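Local coordinates for protein hemolysin BL lytic component L1 (Bacillus cereus, PDB 7NMQ) that probably acts as a lytic component of the haemolysin BL enterotoxin, an alpha-helical pore-forming toxin of the ClyA-like type, at residues I32-V37 with V280-N285; N38-D43 with A273-Q278; K53-N58 with N151-P156; E179-R184 with A286-A291; S185-H190 with D257-I262. All coordinates share one frame; numbering follows the deposited sequence. Where two conformers were deposited one is given.

In the fold
Contacts 1 and 3 are buried, contacts 4 and 5 partly so, and contact 2 is the most exposed. Helix 275-325 serves contacts 1, 2 and 4, meeting in turn the chain just after helix 10-33, the loop further on, and helix 173-200. Contact 5 joins helix 173-200 to helix 247-272, and contact 3 pairs helices 45-103 and 107-154. Chemistry varies with place. Amides bond within contacts 1 and 3, beside small apolar patches. At the surface of contact 2 one arginine does most of the work. Contact 4 combines a salt-bridge network with an arginine gripping a threonine hydroxyl. Contact 5 packs aromatic rings and an isoleucine, with no clear hydrogen bond between its segments.

Contact 1. Residues I32-V37 with V280-N285; sequences IKQPNV and VLSLTN
Gln34 and Val37 meet helix 275-325 at Ser282, Leu283 and Asn285. The polar part belongs to Gln34. Its CG stands anti to the backbone N (chi1 -177°), which turns the chain toward the helix, and a bend at chi2 sets the amide against Ser282 and Asn285. Gln34 NE2 donates to Ser282 O at 2.9 Å, from above the carbonyl plane and not on a lone pair. Gln34 OE1 accepts from Ala226 N of strand 225-230, which helps fix the amide's rotation. It also takes a long bond from Asn285 ND2 at 3.3 Å, on a lone pair in the carbonyl plane. Asn285 has two conformers, so this bond, and that of Asn285 ND2 to Ala226 O, is less certain. A water bound to Ser282 OG at 2.8 Å makes a further, weak bond with Gln34 NE2.

The apolar part is Val37. Its CB sits 3.8 Å from Leu283 CD2, and the two side chains cross at about a right angle. Leu52 of helix 45-103 touches Val37 as well. The arrangement joins the chain just after helix 10-33 to the helical bundle and to the two-stranded beta hairpin, elements characteristic of ClyA-like toxins.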
# COMPACT_ATOMS: atom_id res chain seq x y z
N ILE A 32 14.34 -8.00 -0.29
CA ILE A 32 15.30 -8.19 -1.43
C ILE A 32 16.72 -7.98 -0.92
O ILE A 32 17.66 -8.65 -1.41
CB ILE A 32 14.90 -7.29 -2.62
CG1 ILE A 32 13.62 -7.85 -3.25
CG2 ILE A 32 16.05 -7.15 -3.62
CD1 ILE A 32 12.95 -6.91 -4.18
N LYS A 33 16.93 -7.09 0.02
CA LYS A 33 18.30 -6.73 0.48
C LYS A 33 18.76 -7.66 1.60
O LYS A 33 19.94 -7.68 1.86
CB LYS A 33 18.34 -5.25 0.88
CG LYS A 33 18.64 -4.30 -0.27
CD LYS A 33 19.04 -2.91 0.14
CE LYS A 33 20.53 -2.67 0.28
NZ LYS A 33 20.78 -1.33 0.88
N GLN A 34 17.89 -8.42 2.23
CA GLN A 34 18.31 -9.28 3.34
C GLN A 34 18.94 -10.54 2.75
O GLN A 34 18.30 -11.26 1.98
CB GLN A 34 17.12 -9.63 4.22
CG GLN A 34 17.59 -10.46 5.38
CD GLN A 34 16.94 -10.15 6.69
OE1 GLN A 34 16.68 -9.01 7.06
NE2 GLN A 34 16.60 -11.20 7.38
N PRO A 35 20.21 -10.85 3.07
CA PRO A 35 20.82 -12.04 2.49
C PRO A 35 20.36 -13.33 3.16
O PRO A 35 19.74 -13.29 4.21
CB PRO A 35 22.30 -11.83 2.75
CG PRO A 35 22.32 -11.04 4.00
CD PRO A 35 21.15 -10.07 3.88
N ASN A 36 20.64 -14.44 2.48
CA ASN A 36 20.47 -15.79 3.08
C ASN A 36 21.15 -15.81 4.44
O ASN A 36 22.30 -15.30 4.59
CB ASN A 36 20.94 -16.90 2.16
CG ASN A 36 19.99 -17.26 1.04
OD1 ASN A 36 19.00 -16.56 0.80
ND2 ASN A 36 20.29 -18.34 0.34
N VAL A 37 20.50 -16.40 5.42
CA VAL A 37 21.06 -16.37 6.80
C VAL A 37 22.38 -17.14 6.81
O VAL A 37 22.47 -18.26 6.30
CB VAL A 37 20.06 -16.93 7.82
CG1 VAL A 37 19.73 -18.40 7.63
CG2 VAL A 37 20.53 -16.71 9.24
N VAL A 280 19.54 -15.22 14.82
CA VAL A 280 18.24 -15.06 15.53
C VAL A 280 17.64 -13.71 15.14
O VAL A 280 16.42 -13.62 14.87
CB VAL A 280 18.44 -15.16 17.04
CG1 VAL A 280 17.17 -14.77 17.78
CG2 VAL A 280 18.90 -16.56 17.38
N LEU A 281 18.45 -12.68 15.13
CA LEU A 281 17.97 -11.33 14.80
C LEU A 281 17.43 -11.34 13.39
O LEU A 281 16.32 -10.78 13.13
CB LEU A 281 19.10 -10.33 14.97
CG LEU A 281 19.39 -9.98 16.41
CD1 LEU A 281 20.70 -9.27 16.56
CD2 LEU A 281 18.31 -9.19 17.05
N SER A 282 18.21 -11.81 12.44
CA SER A 282 17.82 -11.66 11.02
C SER A 282 16.59 -12.52 10.75
O SER A 282 15.71 -12.05 10.01
CB SER A 282 18.97 -11.95 10.10
OG SER A 282 19.36 -13.29 10.16
N LEU A 283 16.56 -13.74 11.25
CA LEU A 283 15.41 -14.61 10.99
C LEU A 283 14.16 -14.05 11.66
O LEU A 283 13.06 -14.17 11.04
CB LEU A 283 15.69 -16.02 11.49
CG LEU A 283 16.82 -16.69 10.73
CD1 LEU A 283 17.08 -18.01 11.39
CD2 LEU A 283 16.50 -16.89 9.24
N THR A 284 14.28 -13.51 12.85
CA THR A 284 13.10 -12.99 13.56
C THR A 284 12.57 -11.76 12.83
O THR A 284 11.38 -11.58 12.64
CB THR A 284 13.40 -12.70 15.03
OG1 THR A 284 13.89 -13.90 15.63
CG2 THR A 284 12.16 -12.26 15.76
N ASN A 285 13.47 -10.90 12.40
CA ASN A 285 13.14 -9.70 11.61
C ASN A 285 12.38 -10.13 10.35
O ASN A 285 11.33 -9.53 10.06
CB ASN A 285 14.43 -8.94 11.26
CG ASN A 285 14.20 -7.68 10.48
OD1 ASN A 285 13.60 -6.77 11.02
ND2 ASN A 285 14.77 -7.60 9.29
O HOH W 1 18.38 -13.99 7.65

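Contact 2. Residues N38-D43 with A273-Q278; sequences NLSNID and ADRANQ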
# COMPACT_ATOMS: atom_id res chain seq x y z
N ASN A 38 23.35 -16.55 7.48
CA ASN A 38 24.68 -17.17 7.64
C ASN A 38 24.73 -17.92 8.97
O ASN A 38 24.87 -17.31 10.03
CB ASN A 38 25.78 -16.11 7.54
CG ASN A 38 27.17 -16.71 7.65
OD1 ASN A 38 27.37 -17.91 7.83
ND2 ASN A 38 28.15 -15.84 7.56
N LEU A 39 24.67 -19.24 8.89
CA LEU A 39 24.97 -20.12 10.05
C LEU A 39 26.08 -21.10 9.69
O LEU A 39 26.11 -22.22 10.22
CB LEU A 39 23.70 -20.83 10.49
CG LEU A 39 22.79 -19.92 11.31
CD1 LEU A 39 21.41 -20.52 11.42
CD2 LEU A 39 23.38 -19.63 12.69
N SER A 40 26.97 -20.70 8.80
CA SER A 40 28.09 -21.58 8.39
C SER A 40 29.05 -21.76 9.58
O SER A 40 29.28 -20.81 10.33
CB SER A 40 28.78 -21.04 7.20
OG SER A 40 29.46 -19.84 7.53
N ASN A 41 29.58 -22.97 9.73
CA ASN A 41 30.57 -23.35 10.78
C ASN A 41 29.95 -23.25 12.16
O ASN A 41 30.67 -23.06 13.14
CB ASN A 41 31.84 -22.49 10.71
CG ASN A 41 32.98 -23.12 11.50
OD1 ASN A 41 33.26 -24.29 11.32
ND2 ASN A 41 33.64 -22.36 12.36
N ILE A 42 28.64 -23.47 12.26
CA ILE A 42 27.96 -23.69 13.55
C ILE A 42 27.35 -25.07 13.43
O ILE A 42 26.68 -25.35 12.41
CB ILE A 42 26.95 -22.58 13.82
CG1 ILE A 42 27.74 -21.28 14.01
CG2 ILE A 42 26.04 -22.91 15.00
CD1 ILE A 42 26.90 -20.08 14.09
N ASP A 43 27.67 -25.94 14.40
CA ASP A 43 27.15 -27.33 14.38
C ASP A 43 25.69 -27.28 14.83
O ASP A 43 25.43 -27.02 15.99
CB ASP A 43 27.95 -28.31 15.22
CG ASP A 43 27.45 -29.75 15.12
OD1 ASP A 43 26.57 -30.04 14.24
OD2 ASP A 43 27.98 -30.58 15.87
N ALA A 273 26.24 -8.65 18.24
CA ALA A 273 25.92 -10.08 18.33
C ALA A 273 26.96 -10.93 17.60
O ALA A 273 27.48 -10.52 16.56
CB ALA A 273 24.53 -10.29 17.76
N ASP A 274 27.20 -12.14 18.11
CA ASP A 274 27.97 -13.19 17.41
C ASP A 274 27.12 -13.77 16.27
O ASP A 274 25.99 -13.38 16.11
CB ASP A 274 28.43 -14.26 18.40
CG ASP A 274 27.35 -15.17 18.96
OD1 ASP A 274 26.15 -15.01 18.59
OD2 ASP A 274 27.72 -16.11 19.70
N ARG A 275 27.66 -14.73 15.53
CA ARG A 275 27.02 -15.23 14.30
C ARG A 275 25.64 -15.84 14.65
O ARG A 275 24.68 -15.63 13.91
CB ARG A 275 27.90 -16.21 13.52
CG ARG A 275 27.20 -16.77 12.30
CD ARG A 275 28.18 -17.52 11.42
NE ARG A 275 29.23 -16.68 10.86
CZ ARG A 275 30.24 -17.14 10.10
NH1 ARG A 275 30.37 -18.42 9.89
NH2 ARG A 275 31.12 -16.31 9.59
N ALA A 276 25.57 -16.72 15.65
CA ALA A 276 24.30 -17.37 16.02
C ALA A 276 23.26 -16.31 16.40
O ALA A 276 22.11 -16.41 15.96
CB ALA A 276 24.51 -18.34 17.14
N ASN A 277 23.65 -15.34 17.20
CA ASN A 277 22.69 -14.31 17.67
C ASN A 277 22.33 -13.41 16.50
O ASN A 277 21.12 -12.99 16.41
CB ASN A 277 23.25 -13.56 18.87
CG ASN A 277 23.12 -14.39 20.13
OD1 ASN A 277 24.08 -14.91 20.66
ND2 ASN A 277 21.93 -14.47 20.67
N GLN A 278 23.24 -13.14 15.58
CA GLN A 278 22.88 -12.38 14.36
C GLN A 278 21.82 -13.14 13.56
O GLN A 278 20.95 -12.52 12.96
CB GLN A 278 24.09 -12.07 13.49
CG GLN A 278 24.94 -10.99 14.09
CD GLN A 278 26.12 -10.60 13.24
OE1 GLN A 278 26.54 -11.32 12.34
NE2 GLN A 278 26.66 -9.44 13.54
O HOH W 2 24.26 -15.04 11.20
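The loop around Leu39 lies against the first turn of helix 275-325, with Leu39 CA 6.6 Å from Ala276 CA. Leu39 to Ile42 form a type II beta turn. An Asx turn at Asn38 runs into it and shares Leu39 and Ser40, and Asp274 is the N-cap of the facing helix.

Arg275 carries most of the contact. Its chain runs out from the helix and bends at chi3 (-64°), which lays the guanidinium beside the turn. Arg275 NH1 donates to Ser40 O at 2.7 Å. The oxygen lies in the guanidinium plane, but the donor stands 41° out of the carbonyl plane. Over one face of the guanidinium sits Asn38 ND2, 3.4 Å above the plane and displaced toward the rim. The amide and guanidinium planes are 38° apart, so this is a tilted cover and not a flat stack. Asn38 is itself held by the Asx turn, in which its OD1 accepts from Ser40 N.

The aliphatic part of Arg275 is used too. Its CG touches Ile42 CD1 at 3.8 Å. The same methyl of Ile42 reaches Ala276 CB at 4.2 Å. Leu39 points its CB away from the helix, yet its CD2 still meets Ala276 CA. Leu162 of helix 161-169 touches Leu39, and Gln169 touches Ile42, so that helix backs the loop. A water also lies between Asn38 O and Arg275 O. At the start of the helix, Asp274 OD1 accepts the capping bond from Asn277 N at 2.9 Å.

Contact 3. Residues K53-N58 with N151-P156; sequences KNIHLN and NNVGGP
Asn152 meets Asn54, Ile55 and Asn58 of helix 45-103. Its CB rests 3.6 Å from Ile55 CG1, and the two side chains slide past each other in opposite directions. Chi1 of -74° puts CG anti to the carbonyl carbon and leads the amide between Asn54 and Asn58. CG lies 3.9 Å from Asn54 CB. At the tip, OD1 accepts from Asn58 ND2 at 2.9 Å. The donor sits in the carbonyl plane, on a lone pair. The two amide planes are 19° apart, so the pair is nearly coplanar. A water within bonding distance of Asn152 OD1 also lies beside Asn58 OD1 and could bridge the two amides. The other branch, ND2, passes Asn54 CB at 3.9 Å.

Next to this polar group lies a small apolar contact. Ile55 CD1 approaches Val153 CG2 at 4.2 Å. Leu283 of helix 275-325 touches both Ile55 and Val153 and closes the group from a third helix. Phe149 lies against Ile55 and Asn58. The contact joins two long helices that follow each other in the chain, 45-103 and 107-154. It is part of the helical bundle of a ClyA-like toxin, near the end of this helical hairpin away from its connecting turn.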
# COMPACT_ATOMS: atom_id res chain seq x y z
N LYS A 53 18.73 -25.47 5.36
CA LYS A 53 18.51 -25.66 3.90
C LYS A 53 17.12 -25.14 3.52
O LYS A 53 16.98 -24.43 2.52
CB LYS A 53 18.69 -27.12 3.48
CG LYS A 53 17.99 -27.48 2.17
CD LYS A 53 18.14 -28.91 1.74
CE LYS A 53 17.32 -29.22 0.51
NZ LYS A 53 16.98 -30.66 0.39
N ASN A 54 16.11 -25.48 4.32
CA ASN A 54 14.72 -25.09 4.04
C ASN A 54 14.55 -23.58 4.22
O ASN A 54 13.84 -22.98 3.42
CB ASN A 54 13.77 -25.87 4.92
CG ASN A 54 13.71 -27.29 4.41
OD1 ASN A 54 13.83 -27.54 3.22
ND2 ASN A 54 13.38 -28.19 5.27
N ILE A 55 15.16 -23.01 5.24
CA ILE A 55 15.11 -21.54 5.45
C ILE A 55 15.68 -20.84 4.24
O ILE A 55 15.12 -19.85 3.77
CB ILE A 55 15.83 -21.17 6.74
CG1 ILE A 55 14.92 -21.61 7.90
CG2 ILE A 55 16.17 -19.69 6.75
CD1 ILE A 55 15.54 -21.59 9.24
N HIS A 56 16.81 -21.29 3.72
CA HIS A 56 17.39 -20.63 2.54
C HIS A 56 16.45 -20.72 1.36
O HIS A 56 16.31 -19.72 0.63
CB HIS A 56 18.72 -21.27 2.18
CG HIS A 56 19.79 -20.89 3.13
ND1 HIS A 56 20.93 -21.64 3.25
CD2 HIS A 56 19.92 -19.84 3.98
CE1 HIS A 56 21.72 -21.06 4.16
NE2 HIS A 56 21.13 -19.96 4.63
N LEU A 57 15.76 -21.84 1.16
CA LEU A 57 14.75 -21.93 0.07
C LEU A 57 13.61 -20.95 0.37
O LEU A 57 13.12 -20.30 -0.57
CB LEU A 57 14.19 -23.35 -0.01
CG LEU A 57 15.21 -24.40 -0.42
CD1 LEU A 57 14.55 -25.78 -0.46
CD2 LEU A 57 15.87 -24.09 -1.72
N ASN A 58 13.20 -20.83 1.61
CA ASN A 58 12.12 -19.88 1.97
C ASN A 58 12.58 -18.46 1.69
O ASN A 58 11.77 -17.64 1.21
CB ASN A 58 11.75 -19.94 3.43
CG ASN A 58 11.19 -21.28 3.88
OD1 ASN A 58 10.63 -22.10 3.12
ND2 ASN A 58 11.29 -21.48 5.15
N ASN A 151 7.43 -21.71 10.52
CA ASN A 151 7.58 -23.09 11.02
C ASN A 151 9.07 -23.49 11.03
O ASN A 151 9.50 -24.13 12.01
CB ASN A 151 6.70 -24.04 10.22
CG ASN A 151 6.79 -25.44 10.77
OD1 ASN A 151 6.46 -25.65 11.91
ND2 ASN A 151 7.35 -26.34 9.99
N ASN A 152 9.85 -23.11 10.05
CA ASN A 152 11.26 -23.54 10.00
C ASN A 152 12.02 -22.74 11.04
O ASN A 152 12.98 -23.30 11.65
CB ASN A 152 11.84 -23.34 8.61
CG ASN A 152 11.38 -24.36 7.60
OD1 ASN A 152 11.12 -24.03 6.43
ND2 ASN A 152 11.33 -25.59 8.00
N VAL A 153 11.62 -21.50 11.33
CA VAL A 153 12.33 -20.65 12.31
C VAL A 153 11.94 -20.99 13.74
O VAL A 153 12.85 -20.97 14.62
CB VAL A 153 12.10 -19.16 12.01
CG1 VAL A 153 12.56 -18.27 13.15
CG2 VAL A 153 12.79 -18.84 10.69
N GLY A 154 10.67 -21.30 14.00
CA GLY A 154 10.19 -21.40 15.39
C GLY A 154 9.22 -22.51 15.66
O GLY A 154 8.70 -22.56 16.76
N GLY A 155 8.96 -23.36 14.67
CA GLY A 155 7.92 -24.38 14.81
C GLY A 155 6.53 -23.71 14.73
O GLY A 155 6.41 -22.52 14.46
N PRO A 156 5.46 -24.45 14.95
CA PRO A 156 4.12 -23.90 14.77
C PRO A 156 3.68 -22.88 15.82
O PRO A 156 2.81 -22.04 15.55
CB PRO A 156 3.19 -25.11 14.87
CG PRO A 156 4.05 -26.31 15.00
CD PRO A 156 5.47 -25.89 15.21
O HOH W 3 9.89 -25.13 3.98

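Contact 4. Residues E179-R184 with A286-A291; sequences EIEQLR and AKETLA. With EDO (1,2-ethanediol), chain G.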
# COMPACT_ATOMS: atom_id res chain seq x y z
N GLU A 179 12.78 -9.49 22.21
CA GLU A 179 13.14 -8.05 22.11
C GLU A 179 12.90 -7.58 20.68
O GLU A 179 12.30 -6.53 20.46
CB GLU A 179 14.58 -7.76 22.51
CG GLU A 179 14.97 -6.30 22.51
CD GLU A 179 16.37 -6.01 23.00
OE1 GLU A 179 17.11 -6.95 23.33
OE2 GLU A 179 16.74 -4.83 23.02
N ILE A 180 13.40 -8.35 19.70
CA ILE A 180 13.18 -8.00 18.27
C ILE A 180 11.68 -7.90 17.99
O ILE A 180 11.25 -6.91 17.41
CB ILE A 180 13.85 -9.01 17.34
CG1 ILE A 180 15.37 -8.90 17.50
CG2 ILE A 180 13.38 -8.84 15.90
CD1 ILE A 180 15.89 -7.48 17.47
N GLU A 181 10.93 -8.93 18.35
CA GLU A 181 9.47 -8.98 18.04
C GLU A 181 8.79 -7.74 18.63
O GLU A 181 7.99 -7.11 17.92
CB GLU A 181 8.85 -10.25 18.62
CG GLU A 181 9.22 -11.49 17.83
CD GLU A 181 8.96 -12.85 18.49
OE1 GLU A 181 8.76 -12.88 19.74
OE2 GLU A 181 9.05 -13.89 17.78
N GLN A 182 9.14 -7.37 19.84
CA GLN A 182 8.56 -6.16 20.47
C GLN A 182 8.97 -4.90 19.70
O GLN A 182 8.11 -4.03 19.48
CB GLN A 182 8.94 -6.01 21.94
CG GLN A 182 8.21 -4.86 22.63
CD GLN A 182 6.69 -4.94 22.54
OE1 GLN A 182 6.05 -5.74 23.20
NE2 GLN A 182 6.09 -4.10 21.71
N LEU A 183 10.25 -4.75 19.37
CA LEU A 183 10.75 -3.55 18.66
C LEU A 183 10.00 -3.45 17.33
O LEU A 183 9.59 -2.34 16.92
CB LEU A 183 12.25 -3.66 18.41
CG LEU A 183 13.12 -3.43 19.64
CD1 LEU A 183 14.58 -3.76 19.34
CD2 LEU A 183 12.96 -2.01 20.14
N ARG A 184 9.86 -4.53 16.59
CA ARG A 184 9.22 -4.50 15.26
C ARG A 184 7.73 -4.14 15.40
O ARG A 184 7.22 -3.39 14.57
CB ARG A 184 9.42 -5.84 14.55
CG ARG A 184 10.82 -6.05 14.01
CD ARG A 184 11.24 -4.97 13.00
NE ARG A 184 10.32 -4.84 11.87
CZ ARG A 184 10.20 -5.69 10.87
NH1 ARG A 184 10.97 -6.76 10.83
NH2 ARG A 184 9.28 -5.48 9.92
N ALA A 286 12.91 -11.09 9.62
CA ALA A 286 12.27 -11.56 8.38
C ALA A 286 10.89 -12.14 8.71
O ALA A 286 9.96 -11.93 7.93
CB ALA A 286 13.15 -12.51 7.63
N LYS A 287 10.79 -12.91 9.78
CA LYS A 287 9.51 -13.55 10.13
C LYS A 287 8.45 -12.46 10.27
O LYS A 287 7.32 -12.63 9.77
CB LYS A 287 9.71 -14.31 11.44
CG LYS A 287 8.49 -15.04 11.92
CD LYS A 287 8.79 -15.92 13.11
CE LYS A 287 9.26 -15.18 14.33
NZ LYS A 287 8.26 -14.33 14.99
N GLU A 288 8.79 -11.40 10.96
CA GLU A 288 7.82 -10.34 11.23
C GLU A 288 7.40 -9.70 9.90
O GLU A 288 6.20 -9.50 9.65
CB GLU A 288 8.36 -9.33 12.22
CG GLU A 288 8.60 -9.92 13.60
CD GLU A 288 7.31 -10.58 14.14
OE1 GLU A 288 6.26 -9.91 14.22
OE2 GLU A 288 7.33 -11.81 14.36
N THR A 289 8.37 -9.37 9.07
CA THR A 289 8.08 -8.71 7.79
C THR A 289 7.23 -9.62 6.92
O THR A 289 6.33 -9.14 6.22
CB THR A 289 9.36 -8.28 7.09
OG1 THR A 289 10.02 -7.33 7.93
CG2 THR A 289 9.04 -7.69 5.73
N LEU A 290 7.50 -10.92 6.88
CA LEU A 290 6.71 -11.79 5.96
C LEU A 290 5.24 -11.78 6.39
O LEU A 290 4.41 -11.90 5.48
CB LEU A 290 7.23 -13.21 5.99
CG LEU A 290 8.60 -13.42 5.35
CD1 LEU A 290 8.99 -14.89 5.39
CD2 LEU A 290 8.70 -12.89 3.96
N ALA A 291 4.93 -11.73 7.68
CA ALA A 291 3.54 -11.66 8.17
C ALA A 291 2.96 -10.28 7.83
O ALA A 291 1.84 -10.24 7.30
CB ALA A 291 3.44 -11.92 9.65
C1 EDO G . 6.84 -2.06 10.10
O1 EDO G . 7.36 -0.79 9.87
C2 EDO G . 7.84 -3.02 10.62
O2 EDO G . 8.22 -2.93 11.98
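Arg184 bends at chi2 (-59°) and chi3 (-56°), which swings its guanidinium across to Thr289. Lys287 is curled at its last two torsions, and this brings NZ back toward Glu181. Glu181 is extended beyond CG and meets it. The long side chains span a wide gap, since the axes of the two short segments are 10.3 Å apart at their closest.

Arg184 grips Thr289 end-on. NH2 donates to Thr289 OG1 at 2.8 Å, and NH1 donates to the same oxygen at 3.1 Å. The hydroxyl lies close to the guanidinium plane, so it sits at the edge of the group. Over one face is Glu288 CB, 3.9 Å from Arg184 NH1. On another edge, Arg184 NE donates to O2 of a bound ethanediol at 2.8 Å. That same ethanediol oxygen donates to Arg184 O, so the solvent molecule ties the side chain to its own backbone. The ethanediol probably comes from the crystallisation liquor.

The second group is a salt-bridge network. Lys287 NZ binds Glu181 OE2 at 2.9 Å, on the anti side, tilted out of the carboxylate plane. It also binds Glu288 OE2 at 2.8 Å. Glu181 OE2 and Glu288 OE2 are 4.4 Å apart, and the shared lysine probably offsets their repulsion. Gln177 gives Glu181 OE2 a further hydrogen bond. Phe149 of helix 107-154 touches Lys287. Helices 173-200 and 275-325 run in broadly the same direction here, crossing at -38°. The contact is a polar bridge between two helices of the ClyA-like helical fold.

Contact 5. Residues S185-H190 with D257-I262; sequences STQKKH and DSYNEI
Gln187 and Tyr259 meet where Gln187 CA and Tyr259 CA are 5.1 Å apart. Helices 173-200 and 247-272 form an antiparallel pair in the ClyA-like fold, with a 154° angle between the short segments. In the chain they bracket the two-stranded beta hairpin. Gln187 CG presses on the ring at Tyr259 CD2, only 3.2 Å away, and the extended chain continues over one ring face. Tyr259 CG is anti to its own backbone N, which brings that face under the Gln187 chain.

His190 faces Ser258. Ser258 CB stands 3.4 Å from the centroid of the imidazole, 11° off the ring normal, a CH-pi contact over the face. Ile262 packs against both His190 and Gln187. Its CD1 lies at the edge of the imidazole, 4.0 Å from His190 CD2, and its CG2 is 3.8 Å from Gln187 CB.

Further out, His190 ND1 is hydrogen-bonded to His255 ND1, which fixes the ring's rotation. Ser258 OG bonds to Lys254 O one turn back. Pro228 touches Tyr259. The predicted transmembrane stretches begin and end within these helices, so the pair probably lies near the membrane-active part. The Ile262 CD1 methyl also meets Thr186 CG2 at 3.8 Å.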
# COMPACT_ATOMS: atom_id res chain seq x y z
N SER A 185 7.03 -4.63 16.42
CA SER A 185 5.58 -4.31 16.55
C SER A 185 5.42 -2.84 16.99
O SER A 185 4.53 -2.14 16.50
CB SER A 185 4.86 -5.29 17.43
OG SER A 185 5.46 -5.38 18.71
N THR A 186 6.31 -2.34 17.85
CA THR A 186 6.31 -0.92 18.24
C THR A 186 6.59 -0.08 17.00
O THR A 186 5.93 0.95 16.78
CB THR A 186 7.28 -0.65 19.39
OG1 THR A 186 6.87 -1.49 20.47
CG2 THR A 186 7.34 0.79 19.82
N GLN A 187 7.58 -0.48 16.22
CA GLN A 187 8.00 0.31 15.06
C GLN A 187 6.86 0.38 14.04
O GLN A 187 6.63 1.47 13.43
CB GLN A 187 9.22 -0.37 14.43
CG GLN A 187 9.85 0.47 13.36
CD GLN A 187 11.09 -0.14 12.78
OE1 GLN A 187 12.10 0.53 12.51
NE2 GLN A 187 11.02 -1.43 12.56
N LYS A 188 6.17 -0.73 13.80
CA LYS A 188 5.08 -0.74 12.81
C LYS A 188 3.99 0.21 13.27
O LYS A 188 3.43 0.89 12.40
CB LYS A 188 4.54 -2.16 12.68
CG LYS A 188 3.46 -2.30 11.62
CD LYS A 188 3.02 -3.69 11.33
CE LYS A 188 2.10 -3.75 10.12
NZ LYS A 188 2.43 -2.76 9.06
N LYS A 189 3.67 0.20 14.56
CA LYS A 189 2.67 1.13 15.12
C LYS A 189 3.10 2.58 14.89
O LYS A 189 2.27 3.42 14.53
CB LYS A 189 2.41 0.88 16.61
CG LYS A 189 1.23 1.63 17.18
CD LYS A 189 -0.06 1.52 16.38
CE LYS A 189 -1.30 1.93 17.14
NZ LYS A 189 -1.38 3.40 17.30
N HIS A 190 4.36 2.92 15.10
CA HIS A 190 4.84 4.30 14.84
C HIS A 190 4.59 4.66 13.37
O HIS A 190 4.12 5.77 13.10
CB HIS A 190 6.31 4.50 15.18
CG HIS A 190 6.60 4.54 16.64
ND1 HIS A 190 6.05 5.49 17.49
CD2 HIS A 190 7.44 3.77 17.40
CE1 HIS A 190 6.53 5.28 18.72
NE2 HIS A 190 7.38 4.21 18.69
N ASP A 257 10.54 9.82 14.00
CA ASP A 257 11.85 9.78 14.71
C ASP A 257 11.94 8.50 15.55
O ASP A 257 13.00 7.86 15.56
CB ASP A 257 12.05 10.99 15.60
CG ASP A 257 12.19 12.30 14.86
OD1 ASP A 257 12.46 12.29 13.62
OD2 ASP A 257 11.95 13.34 15.53
N SER A 258 10.84 8.05 16.14
CA SER A 258 10.83 6.84 16.96
C SER A 258 11.03 5.62 16.07
O SER A 258 11.72 4.66 16.49
CB SER A 258 9.60 6.66 17.77
OG SER A 258 9.39 7.72 18.68
N TYR A 259 10.41 5.60 14.90
CA TYR A 259 10.63 4.57 13.88
C TYR A 259 12.12 4.46 13.58
O TYR A 259 12.70 3.34 13.58
CB TYR A 259 9.82 4.92 12.63
CG TYR A 259 10.02 3.96 11.51
CD1 TYR A 259 11.07 4.10 10.63
CD2 TYR A 259 9.14 2.91 11.34
CE1 TYR A 259 11.23 3.22 9.58
CE2 TYR A 259 9.32 2.00 10.31
CZ TYR A 259 10.36 2.15 9.41
OH TYR A 259 10.54 1.25 8.39
N ASN A 260 12.76 5.59 13.34
CA ASN A 260 14.19 5.59 12.97
C ASN A 260 15.04 5.14 14.16
O ASN A 260 16.06 4.45 13.94
CB ASN A 260 14.65 6.97 12.50
CG ASN A 260 14.26 7.26 11.07
OD1 ASN A 260 13.99 6.36 10.27
ND2 ASN A 260 14.21 8.54 10.75
N GLU A 261 14.62 5.52 15.37
CA GLU A 261 15.27 5.17 16.66
C GLU A 261 15.34 3.64 16.78
O GLU A 261 16.40 3.09 17.15
CB GLU A 261 14.53 5.81 17.83
CG GLU A 261 15.10 5.47 19.20
CD GLU A 261 14.34 6.01 20.42
OE1 GLU A 261 13.22 6.58 20.26
OE2 GLU A 261 14.87 5.82 21.57
N ILE A 262 14.25 2.96 16.41
CA ILE A 262 14.14 1.49 16.49
C ILE A 262 15.04 0.87 15.41
O ILE A 262 15.71 -0.13 15.68
CB ILE A 262 12.69 1.01 16.45
CG1 ILE A 262 12.01 1.42 17.75
CG2 ILE A 262 12.61 -0.49 16.20
CD1 ILE A 262 10.51 1.29 17.77